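Local coordinates for protein acyl-coenzyme A oxidase (Caenorhabditis elegans, PDB 5K3J) that catalyses the FAD-dependent desaturation of ascaroside-CoA pheromone precursors with a five-carbon omega side chain, the first step of their peroxisomal beta-oxidation, at residues A[258-263]-A[269-274]; A[508-511]-A[517-520]. All blocks are in the same frame, centred on the assembly; numbering follows the deposited sequence.

Contact 1 of 2, residues A[258-263]-A[269-274]; sequences VPRTNL and KVEADG
Arg260 reaches across to the backbone of 269-274 and gives an N-H of NH1 to the carbonyl oxygen of Val270, 2.7 Å from NH1 to O. The bond is fairly straight, 159° at the hydrogen, and the oxygen sits at the edge of the guanidinium, almost in its plane. The extended first two torsions carry CD to the Glu271-Ala272 peptide, 3.7 Å from Ala272 N, and a bend about CG-CD (chi3 67°) then swings the guanidinium so that NH1 meets the oxygen. Ala272 N lies over one face of the guanidinium; the methyl CG2 of Thr261 lies over the opposite face, offset toward the rim. Arginine suits the place because its long apolar stem can pack on a backbone while its flat end still finds an acceptor. The Glu271 side chain adds a more distant charge: its OE2 is 4.4 Å from Arg260 NH1 and well out of the guanidinium plane.

Beside this bond, CD2 of Leu263 meets CG2 of Val270 at 3.7 Å, the two side chains roughly perpendicular. Both are buried against Phe174, where aliphatic side chains, having no polar group, need no partner. Two backbone bonds are local: Asn262 N binds Pro259 O, and Gly274 N binds Glu271 O, closing a type I turn whose last residue has positive phi, a conformation easy for glycine. Outside the segments, Gln130 NE2 donates to the carbonyl oxygens of Thr261 and Leu263, Asn262 ND2 bonds to Met217 O, and Tyr167 OH to Ala272 O. The contact lies in the strand-rich beta domain of the acyl-CoA oxidase fold: the 3-10 turn at 260-262 follows strand 256-259, which pairs with strand 173-177, while strand 269-270 pairs with 276-277.

Contact 2 of 2, residues A[508-511]-A[517-520]; sequences SGES and NKSA
Glu510 and Lys518 meet through their charged ends alone, in a salt bridge of 3.6 Å between OE2 of Glu510 and NZ of Lys518. The side chains approach at about a right angle. Lys518 is extended beyond CG, so its ammonium is carried well away from the helix, whereas Glu510 folds at chi2 (84°) and brings its carboxylate round to meet it. The backbones stay far apart, 9.7 Å between the CA atoms of these two residues, and only 60 Å² is buried between the segments. A long pair of oppositely charged side chains suits such a gap: it can span the distance at the surface without close packing, and the wide separation of the charged atoms suggests a fairly weak attraction.

The bridge runs from the loop between helices 481-507 and 512-518, in the C-terminal acyl-CoA oxidase region, to the far end of the short helix 512-518. Helix 481-507 ends in a Schellman motif in which Glu510 N bonds to Leu505 O and Gly509 N to Met506 O. Gly509 is its C-prime residue, with the positive phi that glycine adopts readily. Ser511 then occupies the N-cap position of helix 512-518.

Tighter packing lies toward the second subunit. There Asn517 uses both ends of its amide, OD1 accepting from the backbone N of Gln336 of that subunit and ND2 donating to the backbone O of its Asp334, while Ala520 packs on Gln336 of the same chain. Ser511 OG is hydrogen-bonded to Asp324 of that other subunit. Ser508 and Gly509, by contrast, are exposed in the assembly, although a crystal neighbour touches them.

In the fold
Contact 1 belongs to the strand-rich part of the chain and contact 2 to the helical C-terminal region; the first closes before the second opens. Their centres are 43 Å apart and their nearest atoms about 33 Å apart, so neither touches the other. Both are peripheral, their centres 36 Å and 33 Å from the centre of the chain. In contact 1 the side chain of Leu263 lies about 10 Å from that of Ile284, a substrate-binding residue. Contact 2 lies away from the annotated sites, although the side chain of Lys518 is about 12 Å from a bound FAD. Residues of the second subunit reach 508-511 and 517-520, whereas none touches 258-263 or 269-274.

Contact 1 of 2, residues A[258-263]-A[269-274]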
loop_
_atom_site.group_PDB
_atom_site.type_symbol
_atom_site.label_atom_id
_atom_site.label_comp_id
_atom_site.label_asym_id
_atom_site.label_seq_id
_atom_site.Cartn_x
_atom_site.Cartn_y
_atom_site.Cartn_z
ATOM N N VAL A 258 -15.514 -12.958 -37.880
ATOM C CA VAL A 258 -14.799 -11.835 -38.462
ATOM C C VAL A 258 -14.027 -12.308 -39.690
ATOM O O VAL A 258 -13.586 -13.457 -39.742
ATOM C CB VAL A 258 -13.829 -11.181 -37.447
ATOM C CG1 VAL A 258 -14.606 -10.530 -36.318
ATOM C CG2 VAL A 258 -12.833 -12.203 -36.904
ATOM N N PRO A 259 -13.886 -11.432 -40.694
ATOM C CA PRO A 259 -13.107 -11.727 -41.900
ATOM C C PRO A 259 -11.695 -12.216 -41.586
ATOM O O PRO A 259 -11.128 -11.847 -40.556
ATOM C CB PRO A 259 -13.064 -10.383 -42.622
ATOM C CG PRO A 259 -14.315 -9.705 -42.204
ATOM C CD PRO A 259 -14.581 -10.135 -40.789
ATOM N N ARG A 260 -11.152 -13.048 -42.471
ATOM C CA ARG A 260 -9.777 -13.530 -42.374
ATOM C C ARG A 260 -8.783 -12.385 -42.179
ATOM O O ARG A 260 -7.752 -12.548 -41.523
ATOM C CB ARG A 260 -9.416 -14.329 -43.629
ATOM C CG ARG A 260 -7.966 -14.779 -43.701
ATOM C CD ARG A 260 -7.639 -15.358 -45.067
ATOM N NE ARG A 260 -7.699 -14.342 -46.114
ATOM C CZ ARG A 260 -6.652 -13.629 -46.526
ATOM N NH1 ARG A 260 -5.456 -13.822 -45.981
ATOM N NH2 ARG A 260 -6.797 -12.725 -47.485
ATOM N N THR A 261 -9.117 -11.226 -42.738
ATOM C CA THR A 261 -8.258 -10.050 -42.693
ATOM C C THR A 261 -8.517 -9.168 -41.471
ATOM O O THR A 261 -8.056 -8.028 -41.410
ATOM C CB THR A 261 -8.431 -9.208 -43.964
ATOM O OG1 THR A 261 -9.822 -8.925 -44.160
ATOM C CG2 THR A 261 -7.904 -9.970 -45.163
ATOM N N ASN A 262 -9.264 -9.695 -40.506
ATOM C CA ASN A 262 -9.385 -9.042 -39.208
ATOM C C ASN A 262 -8.354 -9.643 -38.268
ATOM O O ASN A 262 -8.166 -9.183 -37.140
ATOM C CB ASN A 262 -10.798 -9.175 -38.645
ATOM C CG ASN A 262 -11.743 -8.130 -39.209
ATOM O OD1 ASN A 262 -11.619 -7.731 -40.367
ATOM N ND2 ASN A 262 -12.676 -7.664 -38.384
ATOM N N LEU A 263 -7.685 -10.681 -38.763
ATOM C CA LEU A 263 -6.480 -11.195 -38.133
ATOM C C LEU A 263 -5.321 -10.264 -38.443
ATOM O O LEU A 263 -4.994 -10.029 -39.613
ATOM C CB LEU A 263 -6.159 -12.609 -38.619
ATOM C CG LEU A 263 -4.772 -13.153 -38.254
ATOM C CD1 LEU A 263 -4.615 -13.313 -36.754
ATOM C CD2 LEU A 263 -4.496 -14.474 -38.958
ATOM N N LYS A 269 0.936 -14.839 -41.238
ATOM C CA LYS A 269 -0.137 -14.891 -42.231
ATOM C C LYS A 269 -1.055 -16.102 -42.087
ATOM O O LYS A 269 -0.640 -17.168 -41.629
ATOM C CB LYS A 269 0.438 -14.914 -43.645
ATOM C CG LYS A 269 0.991 -13.606 -44.153
ATOM C CD LYS A 269 1.298 -13.729 -45.629
ATOM C CE LYS A 269 2.335 -12.716 -46.067
ATOM N NZ LYS A 269 2.796 -12.992 -47.457
ATOM N N VAL A 270 -2.305 -15.921 -42.503
ATOM C CA VAL A 270 -3.213 -17.029 -42.789
ATOM C C VAL A 270 -3.848 -16.776 -44.153
ATOM O O VAL A 270 -4.607 -15.823 -44.320
ATOM C CB VAL A 270 -4.314 -17.185 -41.726
ATOM C CG1 VAL A 270 -5.438 -18.065 -42.256
ATOM C CG2 VAL A 270 -3.740 -17.759 -40.437
ATOM N N GLU A 271 -3.522 -17.615 -45.132
ATOM C CA GLU A 271 -4.044 -17.445 -46.483
ATOM C C GLU A 271 -5.470 -17.974 -46.582
ATOM O O GLU A 271 -5.904 -18.761 -45.743
ATOM C CB GLU A 271 -3.147 -18.153 -47.499
ATOM C CG GLU A 271 -1.679 -17.763 -47.425
ATOM C CD GLU A 271 -1.340 -16.564 -48.290
ATOM O OE1 GLU A 271 -0.326 -16.630 -49.018
ATOM O OE2 GLU A 271 -2.079 -15.558 -48.243
ATOM N N ALA A 272 -6.183 -17.549 -47.623
ATOM C CA ALA A 272 -7.588 -17.910 -47.825
ATOM C C ALA A 272 -7.809 -19.425 -47.839
ATOM O O ALA A 272 -8.898 -19.899 -47.515
ATOM C CB ALA A 272 -8.106 -17.296 -49.113
ATOM N N ASP A 273 -6.780 -20.179 -48.215
ATOM C CA ASP A 273 -6.871 -21.631 -48.241
ATOM C C ASP A 273 -6.512 -22.253 -46.894
ATOM O O ASP A 273 -6.546 -23.474 -46.738
ATOM C CB ASP A 273 -5.967 -22.211 -49.328
ATOM C CG ASP A 273 -4.531 -21.733 -49.222
ATOM O OD1 ASP A 273 -4.175 -21.115 -48.204
ATOM O OD2 ASP A 273 -3.755 -21.976 -50.174
ATOM N N GLY A 274 -6.152 -21.413 -45.929
ATOM C CA GLY A 274 -5.824 -21.884 -44.596
ATOM C C GLY A 274 -4.338 -22.084 -44.364
ATOM O O GLY A 274 -3.933 -22.495 -43.278
#

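Contact 2 of 2, residues A[508-511]-A[517-520]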
loop_
_atom_site.group_PDB
_atom_site.type_symbol
_atom_site.label_atom_id
_atom_site.label_comp_id
_atom_site.label_asym_id
_atom_site.label_seq_id
_atom_site.Cartn_x
_atom_site.Cartn_y
_atom_site.Cartn_z
ATOM N N SER A 508 20.418 -33.892 -9.332
ATOM C CA SER A 508 19.666 -34.712 -8.392
ATOM C C SER A 508 18.632 -35.524 -9.164
ATOM O O SER A 508 18.070 -36.489 -8.653
ATOM C CB SER A 508 18.980 -33.850 -7.328
ATOM O OG SER A 508 19.926 -33.205 -6.493
ATOM N N GLY A 509 18.386 -35.127 -10.406
ATOM C CA GLY A 509 17.429 -35.822 -11.242
ATOM C C GLY A 509 16.005 -35.365 -10.997
ATOM O O GLY A 509 15.054 -36.027 -11.408
ATOM N N GLU A 510 15.854 -34.240 -10.308
ATOM C CA GLU A 510 14.546 -33.616 -10.173
ATOM C C GLU A 510 14.259 -32.893 -11.480
ATOM O O GLU A 510 15.122 -32.183 -11.999
ATOM C CB GLU A 510 14.505 -32.656 -8.981
ATOM C CG GLU A 510 13.191 -32.645 -8.211
ATOM C CD GLU A 510 13.098 -33.756 -7.177
ATOM O OE1 GLU A 510 13.898 -34.713 -7.245
ATOM O OE2 GLU A 510 12.224 -33.669 -6.289
ATOM N N SER A 511 13.057 -33.092 -12.015
ATOM C CA SER A 511 12.696 -32.554 -13.325
ATOM C C SER A 511 12.860 -31.040 -13.376
ATOM O O SER A 511 12.762 -30.367 -12.351
ATOM C CB SER A 511 11.259 -32.931 -13.685
ATOM O OG SER A 511 10.348 -31.923 -13.282
ATOM N N ASN A 517 11.243 -24.682 -9.854
ATOM C CA ASN A 517 10.302 -24.251 -8.830
ATOM C C ASN A 517 10.950 -24.150 -7.450
ATOM O O ASN A 517 10.726 -23.184 -6.720
ATOM C CB ASN A 517 9.113 -25.213 -8.784
ATOM C CG ASN A 517 7.994 -24.730 -7.879
ATOM O OD1 ASN A 517 8.038 -23.622 -7.349
ATOM N ND2 ASN A 517 6.975 -25.564 -7.709
ATOM N N LYS A 518 11.759 -25.145 -7.104
ATOM C CA LYS A 518 12.383 -25.203 -5.786
ATOM C C LYS A 518 13.473 -24.153 -5.597
ATOM O O LYS A 518 13.857 -23.847 -4.471
ATOM C CB LYS A 518 12.955 -26.598 -5.542
ATOM C CG LYS A 518 11.898 -27.640 -5.240
ATOM C CD LYS A 518 12.532 -28.963 -4.861
ATOM C CE LYS A 518 11.529 -29.877 -4.180
ATOM N NZ LYS A 518 12.152 -31.151 -3.729
ATOM N N SER A 519 13.967 -23.600 -6.698
ATOM C CA SER A 519 15.000 -22.574 -6.624
ATOM C C SER A 519 14.439 -21.196 -6.955
ATOM O O SER A 519 15.190 -20.234 -7.097
ATOM C CB SER A 519 16.151 -22.906 -7.572
ATOM O OG SER A 519 15.696 -22.956 -8.910
ATOM N N ALA A 520 13.115 -21.110 -7.062
ATOM C CA ALA A 520 12.446 -19.929 -7.609
ATOM C C ALA A 520 12.708 -18.645 -6.822
ATOM O O ALA A 520 12.745 -17.560 -7.402
ATOM C CB ALA A 520 10.945 -20.180 -7.706
#